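Local coordinates for protein putative enoyl-CoA hydratase/isomerase (Acinetobacter baumannii, PDB 3FDU) that probably acts on acyl-CoA thioesters as an enoyl-CoA hydratase or isomerase of the crotonase superfamily, at residues Leu18-Pro23 with Val53-Ala58. The protein carries 4 engineered substitutions. Numbering follows the deposited sequence.
Engineered in segment 53-58: Val53 (natural residue Ile).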
loop_
_atom_site.group_PDB
_atom_site.type_symbol
_atom_site.label_atom_id
_atom_site.label_comp_id
_atom_site.label_asym_id
_atom_site.label_seq_id
_atom_site.Cartn_x
_atom_site.Cartn_y
_atom_site.Cartn_z
ATOM N N LEU A 18 17.629 22.409 6.191
ATOM C CA LEU A 18 18.878 21.698 6.470
ATOM C C LEU A 18 19.441 21.212 5.140
ATOM O O LEU A 18 18.820 20.421 4.426
ATOM C CB LEU A 18 18.659 20.517 7.420
ATOM C CG LEU A 18 18.276 20.914 8.869
ATOM C CD1 LEU A 18 17.938 19.720 9.725
ATOM C CD2 LEU A 18 19.441 21.686 9.479
ATOM N N ALA A 19 20.628 21.676 4.788
ATOM C CA ALA A 19 21.141 21.303 3.493
ATOM C C ALA A 19 22.484 20.613 3.595
ATOM O O ALA A 19 23.457 21.186 4.110
ATOM C CB ALA A 19 21.210 22.555 2.563
ATOM N N ILE A 20 22.520 19.375 3.105
ATOM C CA ILE A 20 23.748 18.585 3.070
ATOM C C ILE A 20 24.677 19.190 2.019
ATOM O O ILE A 20 24.292 19.416 0.849
ATOM C CB ILE A 20 23.442 17.077 2.804
ATOM C CG1 ILE A 20 22.397 16.568 3.863
ATOM C CG2 ILE A 20 24.664 16.262 2.911
ATOM C CD1 ILE A 20 21.870 15.119 3.604
ATOM N N ASN A 21 25.919 19.421 2.431
ATOM C CA ASN A 21 26.851 20.151 1.585
ATOM C C ASN A 21 28.228 19.477 1.610
ATOM O O ASN A 21 29.164 19.956 2.276
ATOM C CB ASN A 21 26.956 21.584 2.125
ATOM C CG ASN A 21 27.657 22.523 1.170
ATOM O OD1 ASN A 21 27.923 22.196 0.012
ATOM N ND2 ASN A 21 27.977 23.701 1.671
ATOM N N ARG A 22 28.345 18.365 0.901
ATOM C CA ARG A 22 29.624 17.699 0.774
ATOM C C ARG A 22 29.816 17.304 -0.673
ATOM O O ARG A 22 29.831 16.120 -0.985
ATOM C CB ARG A 22 29.670 16.448 1.697
ATOM C CG ARG A 22 31.081 15.925 1.922
ATOM C CD ARG A 22 31.015 14.557 2.519
ATOM N NE ARG A 22 32.325 13.943 2.608
ATOM C CZ ARG A 22 32.536 12.642 2.664
ATOM N NH1 ARG A 22 31.514 11.774 2.609
ATOM N NH2 ARG A 22 33.786 12.204 2.728
ATOM N N PRO A 23 29.933 18.295 -1.568
ATOM C CA PRO A 23 29.986 18.034 -3.024
ATOM C C PRO A 23 31.169 17.196 -3.447
ATOM O O PRO A 23 31.051 16.414 -4.379
ATOM C CB PRO A 23 30.096 19.461 -3.646
ATOM C CG PRO A 23 30.655 20.330 -2.508
ATOM C CD PRO A 23 29.985 19.749 -1.263
ATOM N N VAL A 53 10.420 21.557 8.910
ATOM C CA VAL A 53 11.778 21.265 8.505
ATOM C C VAL A 53 11.853 20.822 7.028
ATOM O O VAL A 53 11.051 19.968 6.547
ATOM C CB VAL A 53 12.439 20.177 9.420
ATOM C CG1 VAL A 53 13.920 19.923 8.977
ATOM C CG2 VAL A 53 12.384 20.617 10.905
ATOM N N VAL A 54 12.824 21.370 6.311
ATOM C CA VAL A 54 13.093 20.916 4.943
ATOM C C VAL A 54 14.501 20.394 4.992
ATOM O O VAL A 54 15.406 21.106 5.446
ATOM C CB VAL A 54 13.054 22.061 3.910
ATOM C CG1 VAL A 54 13.538 21.573 2.517
ATOM C CG2 VAL A 54 11.606 22.657 3.770
ATOM N N LEU A 55 14.691 19.174 4.507
ATOM C CA LEU A 55 16.008 18.535 4.380
ATOM C C LEU A 55 16.260 18.251 2.903
ATOM O O LEU A 55 15.406 17.664 2.241
ATOM C CB LEU A 55 15.997 17.195 5.140
ATOM C CG LEU A 55 17.231 16.286 5.029
ATOM C CD1 LEU A 55 18.395 16.933 5.696
ATOM C CD2 LEU A 55 16.916 14.946 5.723
ATOM N N ARG A 56 17.428 18.657 2.392
ATOM C CA ARG A 56 17.772 18.407 1.015
ATOM C C ARG A 56 19.269 18.498 0.864
ATOM O O ARG A 56 19.971 18.780 1.826
ATOM C CB ARG A 56 17.130 19.454 0.105
ATOM C CG ARG A 56 17.452 20.895 0.530
ATOM C CD ARG A 56 16.825 21.833 -0.499
ATOM N NE ARG A 56 16.907 23.248 -0.181
ATOM C CZ ARG A 56 17.972 24.004 -0.400
ATOM N NH1 ARG A 56 19.080 23.449 -0.857
ATOM N NH2 ARG A 56 17.934 25.306 -0.132
ATOM N N GLY A 57 19.770 18.237 -0.328
ATOM C CA GLY A 57 21.144 18.633 -0.627
ATOM C C GLY A 57 21.246 20.150 -0.849
ATOM O O GLY A 57 20.246 20.828 -1.139
ATOM N N ALA A 58 22.453 20.682 -0.791
ATOM C CA ALA A 58 22.698 22.101 -1.087
ATOM C C ALA A 58 22.618 22.389 -2.589
ATOM O O ALA A 58 22.233 23.491 -3.007
ATOM C CB ALA A 58 24.089 22.512 -0.537
#
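Leu18 enters the contact through its backbone: its N donates to Val54 O at 2.7 Å in an almost straight bond (N-H...O 175°), and its O accepts from Arg56 N at 3.0 Å. Its side chain leaves the sheet on the same face as that of Leu55. There Leu55 CD1 lies 4.0 Å from Leu18 CB, while Leu18 CD1, carried on a CG anti to the carbonyl carbon (chi1 -68°), meets CG1 of the engineered Val53. Ala40 and Leu41 of helix 31-46 close over Leu18.

Ala19 turns to the other face, and its CB sits over one face of the Arg56 guanidinium, 4.1 Å from NH1. The Arg56 chain runs extended from CG to NE, and NH1 donates to Gly57 O, which lies near the guanidinium plane; this bond and a cation-pi contact with Tyr189 help to fix the group.

Ile20 continues the ladder, its N bonded to Arg56 O at 2.9 Å. Ile20 CG1 lies in loose contact with Leu55 CD1 (4.4 Å) on the helix-covered face, where Ile37 adds to the packing. The last bond, from Ala58 N just past the end of strand 52-57 to Ile20 O, is 2.8 Å long and more bent (147°). Asn21 CB then lies 4.0 Å from Ala58 CB.

Two adjacent parallel strands, 15-20 and 52-57, joined through helix 31-46 packed on one face, form a beta-alpha-beta crossover unit of the crotonase fold.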